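Local coordinates for protein hydroalkoxylation enzyme phnH (Penicillium herquei, PDB 6JJT) that catalyses the enantioselective hydroalkoxylation that yields (2'R)-atrovenetin during phenalenone biosynthesis and works as a homotetramer, at residues F28-N33 with Y90-S95; G57-G62 with D66-G71; A98-T103 with E120-L125; P109-L114 with N141-W146. All coordinates share one frame; numbering follows the deposited sequence.

Interaction 1 of 4, residues F28-N33 with Y90-S95; sequences FLFSAN and YLIQTS
Phe30 and Tyr90 meet across the interior of the barrel with a hydroxyl set against the rim of a phenyl ring. Tyr90 OH lies 4.2 Å from Phe30 CZ, at the ring edge and near the ring plane. The hydroxyl is hydrogen-bonded to OE2 of Glu104; toward Phe30 it makes a packing contact. Both aromatic groups are aimed by the same choice of first torsion. In Phe30 (chi1 73°) and in Tyr90 (chi1 58°) the CG atom sits between the backbone N and the carbonyl carbon, and each ring is carried inward from its strand toward the other segment. Ile92 adds an aliphatic tip two residues further along: its chain is extended, with chi2 at 175°, and delivers CD1 obliquely to the Phe30 ring, 4.5 Å from CE2. Other residues complete the setting of the phenyl ring. It stacks on Tyr145 and also meets the ring of Phe65, while Ile60 packs against Ile92. A classic beta bulge in strand 26-44 sets Leu29 and Phe30 together opposite Tyr145 of strand 142-148, just where Phe30 turns inward. Strands 26-44 and 84-94 are not neighbours, since 48-61 and 67-79 run between them. Their side chains touch only by spanning the inside of the sheet, as is typical of the core of a closed antiparallel beta barrel.

Interaction 2 of 4, residues G57-G62 with D66-G71; sequences GGIIAG and DGTVIG
Antiparallel backbone pairing joins Gly57-Gly62 to Asp66-Gly71 where the beta hairpin of strands 48-61 and 67-79 approaches its connecting turn. Ile60 and Gly67 form a hydrogen-bonded pair: Ile60 N donates to Gly67 O at 2.9 Å, nearly straight at 173°, and Gly67 N returns a bond of 2.9 Å to Ile60 O. A third bond runs from Val69 N to Gly58 O, also 2.9 Å. That same carbonyl oxygen receives a CA-H...O contact from Thr68 CA at 3.1 Å, while Ile59 and Thr68 make the adjoining non-hydrogen-bonded pair.

Side chains dress the two faces differently. On one, Ile60 and Val69 cross at about a right angle, with CD1 of Ile60 3.8 Å from CG2 of Val69. With CG1 anti to the backbone N (chi1 169°), Val69 has CG2 beside that N and anti to the carbonyl carbon, where it meets Ile60. Phe30 also packs on Ile60. On the other, Ile59 CD1 meets Thr68 CG2 more loosely, at 4.1 Å. Asp66, at the hairpin end, is hydrogen-bonded through OD1 to Ser95 OG. The chemistry implies a hairpin held chiefly by main-chain bonds through a glycine-rich ribbon, with one greasy face turned to the barrel core.

Interaction 3 of 4, residues A98-T103 with E120-L125; sequences ANILVT and EKYNWL
Ala98 overlaps the ring of Tyr122 with its methyl group: CB lies 3.6 Å from CD2 and 3.8 Å from CE2 of the ring, approaching obliquely. Here the loop between strands 110-116 and 129-133 packs onto the start of strand 99-107 at one end of the antiparallel beta barrel. Ile100 carries the contact deeper. Its CG1 stands anti to the carbonyl carbon (chi1 -55°) and its chain continues extended, which sends CD1 into the angle between two loop residues. There it rests 4.2 Å from Tyr122 CB and 4.0 Å from Leu125 CD1, and the side chains of Ile100 and Leu125 cross at roughly a right angle. Phe115 of strand 110-116 packs against both.

Two further groups probably help to fix the tyrosine ring. Lys121 lays its CG over the centre of the ring, 3.8 Å above the plane. Asp96 then grips the polar ends of both residues, with OD1 hydrogen-bonded to Tyr122 OH and OD2 in a salt bridge with Lys121 NZ. The loop itself turns in a short 3-10 segment, which brings Leu125 round to Ile100; Leu125 N donates to Tyr122 O at 2.9 Å.

Interaction 4 of 4, residues P109-L114 with N141-W146; sequences PYVAVL and NFLEYW
Tyr145 and Val113 meet with their side chains at about a right angle, the valine methyl pressed obliquely to one flank of the aromatic ring. Val113 CG2 is 3.5 Å from CE2 of Tyr145 and equally 3.5 Å from CD2, so it sits astride that ring bond. Val111, two residues earlier on the same strand, meets the same flank in another way: its CG1 comes in at the ring edge, near the plane, 4.2 Å from Tyr145 CE2. Both valines, pointing the same way from one strand, thus press on the CD2-CE2 side of the ring. The branches of Val111 divide the work, since its CG2 turns instead to Leu143, whose CD2 lies 4.0 Å away, with those two side chains crossing at about a right angle. Leu143 reaches it with CG anti to the carbonyl carbon (chi1 -60°) and a chi2 of 97°, well off a staggered value.

The hydroxyl of Tyr145 makes a weak hydrogen bond with Glu104 of strand 99-107. The axes of the two short strand segments come no closer than 8.6 Å, too far for backbone pairing, and their directions differ by 54°; strand 129-133 fills the sheet between them, with main-chain hydrogen bonds to Val111 and Val113. Strand 142-148 pairs on its other side with 26-44, which closes the sheet. Such inward-pointing side chains meeting over an intervening strand are characteristic of the hydrophobic core of a closed beta barrel.

Four contacts illustrate how one closed sheet uses different chemistry at different places. Interactions 1 and 4 lie in the core, 11 Å apart between centres, and are side-chain contacts between strands that are not neighbours; they join where strands 26-44 and 142-148 pair, through Leu29 N to Tyr145 O at 2.8 Å. Interaction 2, only partly buried, is instead a main-chain hairpin lying between the strands that interaction 1 spans. Interaction 3 is also buried but peripheral, fixing a loop to the barrel end with apolar groups. Its strand 99-107 pairs with 84-94 of interaction 1 and 110-116 of interaction 4. Interactions 1, 2 and 3 all have residues that pack on the second subunit.

Interaction 1 of 4, residues F28-N33 with Y90-S95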
loop_
_atom_site.group_PDB
_atom_site.type_symbol
_atom_site.label_atom_id
_atom_site.label_comp_id
_atom_site.label_asym_id
_atom_site.label_seq_id
_atom_site.Cartn_x
_atom_site.Cartn_y
_atom_site.Cartn_z
ATOM N N PHE D 28 20.432 -15.171 12.309
ATOM C CA PHE D 28 20.859 -13.798 12.062
ATOM C C PHE D 28 21.045 -13.572 10.570
ATOM O O PHE D 28 21.597 -14.383 9.833
ATOM C CB PHE D 28 22.173 -13.516 12.809
ATOM C CG PHE D 28 22.651 -12.103 12.568
ATOM C CD1 PHE D 28 21.915 -10.998 12.984
ATOM C CD2 PHE D 28 23.806 -11.884 11.837
ATOM C CE1 PHE D 28 22.372 -9.710 12.742
ATOM C CE2 PHE D 28 24.246 -10.595 11.558
ATOM C CZ PHE D 28 23.520 -9.511 12.001
ATOM N N LEU D 29 20.428 -12.483 10.065
ATOM C CA LEU D 29 20.435 -12.238 8.630
ATOM C C LEU D 29 21.351 -11.075 8.247
ATOM O O LEU D 29 22.123 -11.253 7.311
ATOM C CB LEU D 29 18.997 -11.962 8.149
ATOM C CG LEU D 29 18.785 -11.849 6.638
ATOM C CD1 LEU D 29 19.163 -13.105 5.874
ATOM C CD2 LEU D 29 17.358 -11.394 6.309
ATOM N N PHE D 30 21.173 -9.893 8.870
ATOM C CA PHE D 30 21.970 -8.727 8.472
ATOM C C PHE D 30 21.789 -7.646 9.498
ATOM O O PHE D 30 20.828 -7.661 10.248
ATOM C CB PHE D 30 21.634 -8.157 7.073
ATOM C CG PHE D 30 20.330 -7.393 6.908
ATOM C CD1 PHE D 30 19.094 -8.055 6.927
ATOM C CD2 PHE D 30 20.344 -6.018 6.673
ATOM C CE1 PHE D 30 17.909 -7.339 6.737
ATOM C CE2 PHE D 30 19.161 -5.315 6.440
ATOM C CZ PHE D 30 17.934 -5.976 6.484
ATOM N N SER D 31 22.725 -6.670 9.495
ATOM C CA SER D 31 22.545 -5.435 10.219
ATOM C C SER D 31 22.510 -4.288 9.208
ATOM O O SER D 31 23.022 -4.371 8.094
ATOM C CB SER D 31 23.663 -5.221 11.208
ATOM O OG SER D 31 24.853 -5.072 10.461
ATOM N N ALA D 32 21.900 -3.198 9.670
ATOM C CA ALA D 32 21.821 -1.986 8.879
ATOM C C ALA D 32 22.165 -0.830 9.803
ATOM O O ALA D 32 21.654 -0.749 10.928
ATOM C CB ALA D 32 20.430 -1.797 8.297
ATOM N N ASN D 33 23.081 0.031 9.333
ATOM C CA ASN D 33 23.456 1.223 10.058
ATOM C C ASN D 33 23.100 2.401 9.150
ATOM O O ASN D 33 23.811 2.646 8.164
ATOM C CB ASN D 33 24.950 1.205 10.368
ATOM C CG ASN D 33 25.371 2.217 11.408
ATOM O OD1 ASN D 33 24.542 2.895 12.015
ATOM N ND2 ASN D 33 26.672 2.273 11.667
ATOM N N TYR D 90 13.371 0.875 0.732
ATOM C CA TYR D 90 14.697 1.380 0.407
ATOM C C TYR D 90 15.407 0.347 -0.430
ATOM O O TYR D 90 14.983 -0.818 -0.501
ATOM C CB TYR D 90 15.512 1.781 1.649
ATOM C CG TYR D 90 15.753 0.715 2.690
ATOM C CD1 TYR D 90 16.860 -0.114 2.649
ATOM C CD2 TYR D 90 14.860 0.569 3.755
ATOM C CE1 TYR D 90 17.094 -1.049 3.644
ATOM C CE2 TYR D 90 15.085 -0.359 4.772
ATOM C CZ TYR D 90 16.226 -1.146 4.711
ATOM O OH TYR D 90 16.529 -2.072 5.678
ATOM N N LEU D 91 16.465 0.782 -1.105
ATOM C CA LEU D 91 17.153 -0.107 -2.039
ATOM C C LEU D 91 18.574 -0.345 -1.515
ATOM O O LEU D 91 19.316 0.606 -1.238
ATOM C CB LEU D 91 17.120 0.627 -3.389
ATOM C CG LEU D 91 17.618 -0.012 -4.679
ATOM C CD1 LEU D 91 19.085 -0.363 -4.752
ATOM C CD2 LEU D 91 16.631 -0.931 -5.376
ATOM N N ILE D 92 18.933 -1.623 -1.399
ATOM C CA ILE D 92 20.300 -2.039 -1.069
ATOM C C ILE D 92 21.008 -2.352 -2.368
ATOM O O ILE D 92 20.468 -3.081 -3.206
ATOM C CB ILE D 92 20.289 -3.293 -0.160
ATOM C CG1 ILE D 92 19.713 -2.937 1.206
ATOM C CG2 ILE D 92 21.710 -3.869 -0.027
ATOM C CD1 ILE D 92 19.560 -4.136 2.135
ATOM N N GLN D 93 22.174 -1.752 -2.563
ATOM C CA GLN D 93 23.067 -2.277 -3.591
ATOM C C GLN D 93 24.214 -3.027 -2.893
ATOM O O GLN D 93 24.922 -2.457 -2.050
ATOM C CB GLN D 93 23.539 -1.138 -4.502
ATOM C CG GLN D 93 24.335 -1.645 -5.700
ATOM C CD GLN D 93 24.456 -0.588 -6.776
ATOM O OE1 GLN D 93 23.704 -0.515 -7.757
ATOM N NE2 GLN D 93 25.415 0.310 -6.597
ATOM N N THR D 94 24.375 -4.316 -3.219
ATOM C CA THR D 94 25.385 -5.109 -2.547
ATOM C C THR D 94 26.769 -4.728 -3.069
ATOM O O THR D 94 26.895 -4.125 -4.119
ATOM C CB THR D 94 25.120 -6.608 -2.768
ATOM O OG1 THR D 94 25.257 -6.833 -4.162
ATOM C CG2 THR D 94 23.740 -7.065 -2.327
ATOM N N SER D 95 27.794 -5.202 -2.343
ATOM C CA SER D 95 29.201 -4.982 -2.707
ATOM C C SER D 95 29.496 -5.462 -4.129
ATOM O O SER D 95 30.268 -4.828 -4.847
ATOM C CB SER D 95 30.128 -5.638 -1.711
ATOM O OG SER D 95 29.750 -6.981 -1.500
#

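Interaction 2 of 4, residues G57-G62 with D66-G71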
loop_
_atom_site.group_PDB
_atom_site.type_symbol
_atom_site.label_atom_id
_atom_site.label_comp_id
_atom_site.label_asym_id
_atom_site.label_seq_id
_atom_site.Cartn_x
_atom_site.Cartn_y
_atom_site.Cartn_z
ATOM N N GLY D 57 21.291 6.903 3.168
ATOM C CA GLY D 57 22.400 5.993 2.967
ATOM C C GLY D 57 22.438 5.004 4.117
ATOM O O GLY D 57 21.517 4.947 4.956
ATOM N N GLY D 58 23.514 4.222 4.121
ATOM C CA GLY D 58 23.637 3.264 5.199
ATOM C C GLY D 58 24.496 2.092 4.792
ATOM O O GLY D 58 24.717 1.885 3.611
ATOM N N ILE D 59 24.999 1.379 5.815
ATOM C CA ILE D 59 25.891 0.234 5.671
ATOM C C ILE D 59 25.131 -1.032 6.041
ATOM O O ILE D 59 24.519 -1.102 7.102
ATOM C CB ILE D 59 27.159 0.416 6.541
ATOM C CG1 ILE D 59 27.918 1.709 6.190
ATOM C CG2 ILE D 59 28.042 -0.830 6.466
ATOM C CD1 ILE D 59 28.275 1.858 4.721
ATOM N N ILE D 60 25.166 -1.999 5.130
ATOM C CA ILE D 60 24.521 -3.278 5.319
ATOM C C ILE D 60 25.653 -4.283 5.532
ATOM O O ILE D 60 26.582 -4.311 4.725
ATOM C CB ILE D 60 23.713 -3.604 4.046
ATOM C CG1 ILE D 60 22.614 -2.567 3.732
ATOM C CG2 ILE D 60 23.194 -5.037 4.067
ATOM C CD1 ILE D 60 21.595 -2.423 4.831
ATOM N N ALA D 61 25.550 -5.089 6.599
ATOM C CA ALA D 61 26.607 -6.061 6.857
ATOM C C ALA D 61 25.994 -7.354 7.338
ATOM O O ALA D 61 24.821 -7.417 7.655
ATOM C CB ALA D 61 27.572 -5.488 7.873
ATOM N N GLY D 62 26.832 -8.375 7.445
ATOM C CA GLY D 62 26.404 -9.662 7.960
ATOM C C GLY D 62 26.895 -10.795 7.066
ATOM O O GLY D 62 27.565 -10.552 6.073
ATOM N N ASP D 66 26.327 -7.944 1.995
ATOM C CA ASP D 66 26.777 -6.677 2.532
ATOM C C ASP D 66 26.713 -5.652 1.408
ATOM O O ASP D 66 26.738 -6.021 0.236
ATOM C CB ASP D 66 28.189 -6.807 3.090
ATOM C CG ASP D 66 29.175 -6.929 1.950
ATOM O OD1 ASP D 66 28.914 -7.758 1.039
ATOM O OD2 ASP D 66 30.152 -6.160 1.943
ATOM N N GLY D 67 26.679 -4.378 1.799
ATOM C CA GLY D 67 26.558 -3.319 0.815
ATOM C C GLY D 67 26.139 -1.981 1.417
ATOM O O GLY D 67 26.457 -1.671 2.564
ATOM N N THR D 68 25.436 -1.199 0.583
ATOM C CA THR D 68 25.018 0.098 1.076
ATOM C C THR D 68 23.561 0.334 0.682
ATOM O O THR D 68 23.048 -0.282 -0.246
ATOM C CB THR D 68 25.923 1.219 0.529
ATOM O OG1 THR D 68 25.731 1.229 -0.879
ATOM C CG2 THR D 68 27.403 0.968 0.805
ATOM N N VAL D 69 22.962 1.290 1.367
ATOM C CA VAL D 69 21.612 1.706 1.030
ATOM C C VAL D 69 21.762 2.901 0.092
ATOM O O VAL D 69 22.390 3.910 0.437
ATOM C CB VAL D 69 20.859 2.109 2.320
ATOM C CG1 VAL D 69 19.537 2.794 2.001
ATOM C CG2 VAL D 69 20.642 0.933 3.263
ATOM N N ILE D 70 21.160 2.790 -1.087
ATOM C CA ILE D 70 21.152 3.810 -2.124
ATOM C C ILE D 70 20.211 4.960 -1.789
ATOM O O ILE D 70 20.464 6.127 -2.106
ATOM C CB ILE D 70 20.767 3.167 -3.477
ATOM C CG1 ILE D 70 21.822 2.152 -3.930
ATOM C CG2 ILE D 70 20.454 4.192 -4.554
ATOM C CD1 ILE D 70 23.218 2.719 -4.098
ATOM N N GLY D 71 19.064 4.609 -1.195
ATOM C CA GLY D 71 18.065 5.625 -0.928
ATOM C C GLY D 71 16.752 4.948 -0.585
ATOM O O GLY D 71 16.605 3.751 -0.778
#

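Interaction 3 of 4, residues A98-T103 with E120-L125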
loop_
_atom_site.group_PDB
_atom_site.type_symbol
_atom_site.label_atom_id
_atom_site.label_comp_id
_atom_site.label_asym_id
_atom_site.label_seq_id
_atom_site.Cartn_x
_atom_site.Cartn_y
_atom_site.Cartn_z
ATOM N N ALA D 98 24.439 -6.058 -6.904
ATOM C CA ALA D 98 23.038 -6.460 -7.046
ATOM C C ALA D 98 22.124 -5.463 -6.320
ATOM O O ALA D 98 22.470 -4.998 -5.235
ATOM C CB ALA D 98 22.848 -7.823 -6.461
ATOM N N ASN D 99 20.972 -5.173 -6.934
ATOM C CA ASN D 99 19.992 -4.274 -6.338
ATOM C C ASN D 99 18.898 -5.114 -5.684
ATOM O O ASN D 99 18.368 -6.024 -6.313
ATOM C CB ASN D 99 19.404 -3.393 -7.415
ATOM C CG ASN D 99 20.374 -2.387 -7.988
ATOM O OD1 ASN D 99 21.327 -2.034 -7.290
ATOM N ND2 ASN D 99 20.108 -1.956 -9.198
ATOM N N ILE D 100 18.532 -4.741 -4.456
ATOM C CA ILE D 100 17.523 -5.452 -3.681
ATOM C C ILE D 100 16.569 -4.414 -3.094
ATOM O O ILE D 100 17.020 -3.532 -2.370
ATOM C CB ILE D 100 18.151 -6.275 -2.536
ATOM C CG1 ILE D 100 19.233 -7.238 -3.045
ATOM C CG2 ILE D 100 17.074 -6.944 -1.687
ATOM C CD1 ILE D 100 20.177 -7.753 -1.974
ATOM N N LEU D 101 15.264 -4.554 -3.386
ATOM C CA LEU D 101 14.293 -3.699 -2.681
ATOM C C LEU D 101 13.963 -4.281 -1.310
ATOM O O LEU D 101 13.640 -5.479 -1.194
ATOM C CB LEU D 101 12.993 -3.615 -3.491
ATOM C CG LEU D 101 11.921 -2.724 -2.855
ATOM C CD1 LEU D 101 12.357 -1.278 -2.903
ATOM C CD2 LEU D 101 10.567 -2.912 -3.530
ATOM N N VAL D 102 13.974 -3.436 -0.293
ATOM C CA VAL D 102 13.612 -3.798 1.059
ATOM C C VAL D 102 12.316 -3.071 1.388
ATOM O O VAL D 102 12.227 -1.843 1.243
ATOM C CB VAL D 102 14.714 -3.415 2.061
ATOM C CG1 VAL D 102 14.312 -3.840 3.468
ATOM C CG2 VAL D 102 16.070 -4.065 1.680
ATOM N N THR D 103 11.307 -3.825 1.800
ATOM C CA THR D 103 9.993 -3.320 2.190
ATOM C C THR D 103 9.840 -3.540 3.684
ATOM O O THR D 103 9.705 -4.713 4.122
ATOM C CB THR D 103 8.887 -4.007 1.371
ATOM O OG1 THR D 103 9.152 -3.721 -0.006
ATOM C CG2 THR D 103 7.510 -3.498 1.757
ATOM N N GLU D 120 20.519 -13.516 -9.307
ATOM C CA GLU D 120 20.580 -14.965 -9.109
ATOM C C GLU D 120 21.220 -15.327 -7.771
ATOM O O GLU D 120 20.802 -16.280 -7.114
ATOM C CB GLU D 120 21.360 -15.623 -10.250
ATOM C CG GLU D 120 20.471 -16.033 -11.406
ATOM C CD GLU D 120 21.008 -17.215 -12.208
ATOM O OE1 GLU D 120 21.893 -17.953 -11.679
ATOM O OE2 GLU D 120 20.545 -17.396 -13.363
ATOM N N LYS D 121 22.223 -14.562 -7.367
ATOM C CA LYS D 121 22.946 -14.832 -6.144
ATOM C C LYS D 121 22.083 -14.566 -4.916
ATOM O O LYS D 121 22.207 -15.241 -3.898
ATOM C CB LYS D 121 24.250 -14.033 -6.087
ATOM C CG LYS D 121 25.051 -14.209 -4.811
ATOM C CD LYS D 121 26.383 -13.491 -4.876
ATOM C CE LYS D 121 27.101 -13.467 -3.547
ATOM N NZ LYS D 121 28.395 -12.758 -3.684
ATOM N N TYR D 122 21.167 -13.578 -5.001
ATOM C CA TYR D 122 20.449 -13.130 -3.815
ATOM C C TYR D 122 18.951 -13.419 -3.868
ATOM O O TYR D 122 18.253 -13.043 -2.938
ATOM C CB TYR D 122 20.707 -11.634 -3.600
ATOM C CG TYR D 122 22.166 -11.322 -3.380
ATOM C CD1 TYR D 122 22.780 -11.614 -2.168
ATOM C CD2 TYR D 122 22.918 -10.719 -4.380
ATOM C CE1 TYR D 122 24.125 -11.334 -1.956
ATOM C CE2 TYR D 122 24.269 -10.449 -4.187
ATOM C CZ TYR D 122 24.865 -10.749 -2.973
ATOM O OH TYR D 122 26.192 -10.442 -2.772
ATOM N N ASN D 123 18.472 -14.091 -4.923
ATOM C CA ASN D 123 17.016 -14.183 -5.045
ATOM C C ASN D 123 16.396 -15.160 -4.032
ATOM O O ASN D 123 15.182 -15.179 -3.918
ATOM C CB ASN D 123 16.526 -14.243 -6.488
ATOM C CG ASN D 123 16.893 -15.548 -7.142
ATOM O OD1 ASN D 123 17.369 -16.456 -6.469
ATOM N ND2 ASN D 123 16.656 -15.646 -8.450
ATOM N N TRP D 124 17.179 -15.937 -3.291
ATOM C CA TRP D 124 16.683 -16.629 -2.106
ATOM C C TRP D 124 15.969 -15.665 -1.140
ATOM O O TRP D 124 15.102 -16.067 -0.364
ATOM C CB TRP D 124 17.824 -17.428 -1.433
ATOM C CG TRP D 124 18.988 -16.610 -0.958
ATOM C CD1 TRP D 124 20.087 -16.219 -1.680
ATOM C CD2 TRP D 124 19.172 -16.036 0.336
ATOM N NE1 TRP D 124 20.920 -15.437 -0.920
ATOM C CE2 TRP D 124 20.390 -15.317 0.334
ATOM C CE3 TRP D 124 18.400 -16.067 1.492
ATOM C CZ2 TRP D 124 20.858 -14.620 1.448
ATOM C CZ3 TRP D 124 18.868 -15.404 2.601
ATOM C CH2 TRP D 124 20.074 -14.688 2.584
ATOM N N LEU D 125 16.336 -14.374 -1.165
ATOM C CA LEU D 125 15.722 -13.407 -0.253
ATOM C C LEU D 125 14.254 -13.158 -0.597
ATOM O O LEU D 125 13.497 -12.747 0.280
ATOM C CB LEU D 125 16.489 -12.076 -0.296
ATOM C CG LEU D 125 17.846 -12.081 0.399
ATOM C CD1 LEU D 125 18.632 -10.828 0.013
ATOM C CD2 LEU D 125 17.602 -12.161 1.919
#

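Interaction 4 of 4, residues P109-L114 with N141-W146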
loop_
_atom_site.group_PDB
_atom_site.type_symbol
_atom_site.label_atom_id
_atom_site.label_comp_id
_atom_site.label_asym_id
_atom_site.label_seq_id
_atom_site.Cartn_x
_atom_site.Cartn_y
_atom_site.Cartn_z
ATOM N N PRO D 109 9.457 -0.300 18.243
ATOM C CA PRO D 109 10.698 -0.489 17.503
ATOM C C PRO D 109 10.899 -1.815 16.793
ATOM O O PRO D 109 12.022 -2.146 16.438
ATOM C CB PRO D 109 11.735 -0.413 18.653
ATOM C CG PRO D 109 11.038 -1.090 19.810
ATOM C CD PRO D 109 9.606 -0.618 19.676
ATOM N N TYR D 110 9.803 -2.564 16.570
ATOM C CA TYR D 110 9.888 -3.866 15.930
ATOM C C TYR D 110 9.579 -3.758 14.423
ATOM O O TYR D 110 8.501 -3.212 14.047
ATOM C CB TYR D 110 8.838 -4.776 16.575
ATOM C CG TYR D 110 8.914 -4.792 18.096
ATOM C CD1 TYR D 110 10.155 -4.860 18.765
ATOM C CD2 TYR D 110 7.778 -4.694 18.880
ATOM C CE1 TYR D 110 10.241 -4.846 20.153
ATOM C CE2 TYR D 110 7.855 -4.659 20.264
ATOM C CZ TYR D 110 9.080 -4.753 20.896
ATOM O OH TYR D 110 9.127 -4.749 22.275
ATOM N N VAL D 111 10.461 -4.304 13.607
ATOM C CA VAL D 111 10.446 -4.070 12.164
ATOM C C VAL D 111 10.347 -5.386 11.422
ATOM O O VAL D 111 11.210 -6.247 11.548
ATOM C CB VAL D 111 11.708 -3.299 11.726
ATOM C CG1 VAL D 111 11.626 -2.969 10.224
ATOM C CG2 VAL D 111 11.898 -2.043 12.562
ATOM N N ALA D 112 9.328 -5.526 10.572
ATOM C CA ALA D 112 9.216 -6.692 9.707
ATOM C C ALA D 112 9.735 -6.324 8.327
ATOM O O ALA D 112 9.492 -5.174 7.888
ATOM C CB ALA D 112 7.756 -7.100 9.592
ATOM N N VAL D 113 10.322 -7.267 7.606
ATOM C CA VAL D 113 11.006 -6.961 6.371
ATOM C C VAL D 113 10.699 -8.029 5.345
ATOM O O VAL D 113 10.677 -9.237 5.660
ATOM C CB VAL D 113 12.533 -6.964 6.600
ATOM C CG1 VAL D 113 13.261 -6.428 5.392
ATOM C CG2 VAL D 113 12.920 -6.176 7.826
ATOM N N LEU D 114 10.502 -7.589 4.111
ATOM C CA LEU D 114 10.405 -8.399 2.922
ATOM C C LEU D 114 11.413 -7.870 1.895
ATOM O O LEU D 114 11.834 -6.704 2.004
ATOM C CB LEU D 114 8.980 -8.362 2.343
ATOM C CG LEU D 114 7.924 -9.020 3.221
ATOM C CD1 LEU D 114 6.537 -8.563 2.775
ATOM C CD2 LEU D 114 8.018 -10.547 3.220
ATOM N N ASN D 141 19.246 4.045 14.696
ATOM C CA ASN D 141 19.645 3.902 13.301
ATOM C C ASN D 141 20.481 2.635 13.065
ATOM O O ASN D 141 20.824 2.336 11.918
ATOM C CB ASN D 141 20.181 5.214 12.734
ATOM C CG ASN D 141 19.091 6.265 12.577
ATOM O OD1 ASN D 141 17.934 5.956 12.290
ATOM N ND2 ASN D 141 19.452 7.518 12.768
ATOM N N PHE D 142 20.810 1.885 14.135
ATOM C CA PHE D 142 21.507 0.616 13.971
ATOM C C PHE D 142 20.589 -0.532 14.372
ATOM O O PHE D 142 20.175 -0.616 15.538
ATOM C CB PHE D 142 22.794 0.542 14.813
ATOM C CG PHE D 142 23.520 -0.763 14.593
ATOM C CD1 PHE D 142 24.240 -0.987 13.434
ATOM C CD2 PHE D 142 23.433 -1.807 15.499
ATOM C CE1 PHE D 142 24.876 -2.206 13.178
ATOM C CE2 PHE D 142 24.074 -3.015 15.255
ATOM C CZ PHE D 142 24.794 -3.224 14.098
ATOM N N LEU D 143 20.245 -1.385 13.391
ATOM C CA LEU D 143 19.329 -2.490 13.639
ATOM C C LEU D 143 19.930 -3.815 13.233
ATOM O O LEU D 143 20.728 -3.918 12.322
ATOM C CB LEU D 143 18.019 -2.288 12.863
ATOM C CG LEU D 143 17.239 -1.020 13.205
ATOM C CD1 LEU D 143 17.540 0.101 12.197
ATOM C CD2 LEU D 143 15.745 -1.365 13.183
ATOM N N GLU D 144 19.523 -4.837 13.975
ATOM C CA GLU D 144 19.883 -6.201 13.667
ATOM C C GLU D 144 18.628 -6.963 13.243
ATOM O O GLU D 144 17.630 -6.862 13.961
ATOM C CB GLU D 144 20.497 -6.868 14.913
ATOM C CG GLU D 144 21.920 -6.401 15.153
ATOM C CD GLU D 144 22.455 -6.738 16.531
ATOM O OE1 GLU D 144 21.688 -7.161 17.388
ATOM O OE2 GLU D 144 23.658 -6.557 16.717
ATOM N N TYR D 145 18.784 -7.755 12.218
ATOM C CA TYR D 145 17.651 -8.466 11.621
ATOM C C TYR D 145 17.883 -9.968 11.563
ATOM O O TYR D 145 18.996 -10.431 11.269
ATOM C CB TYR D 145 17.404 -7.965 10.194
ATOM C CG TYR D 145 17.034 -6.512 10.041
ATOM C CD1 TYR D 145 18.037 -5.570 9.911
ATOM C CD2 TYR D 145 15.703 -6.081 9.993
ATOM C CE1 TYR D 145 17.743 -4.221 9.746
ATOM C CE2 TYR D 145 15.400 -4.728 9.827
ATOM C CZ TYR D 145 16.425 -3.805 9.713
ATOM O OH TYR D 145 16.166 -2.468 9.489
ATOM N N TRP D 146 16.774 -10.719 11.705
ATOM C CA TRP D 146 16.722 -12.174 11.773
ATOM C C TRP D 146 15.810 -12.720 10.687
ATOM O O TRP D 146 14.696 -12.202 10.511
ATOM C CB TRP D 146 16.202 -12.582 13.158
ATOM C CG TRP D 146 17.133 -12.103 14.228
ATOM C CD1 TRP D 146 17.190 -10.844 14.756
ATOM C CD2 TRP D 146 18.192 -12.853 14.836
ATOM N NE1 TRP D 146 18.203 -10.766 15.680
ATOM C CE2 TRP D 146 18.848 -11.978 15.731
ATOM C CE3 TRP D 146 18.621 -14.174 14.714
ATOM C CZ2 TRP D 146 19.907 -12.405 16.537
ATOM C CZ3 TRP D 146 19.685 -14.590 15.489
ATOM C CH2 TRP D 146 20.312 -13.710 16.373
#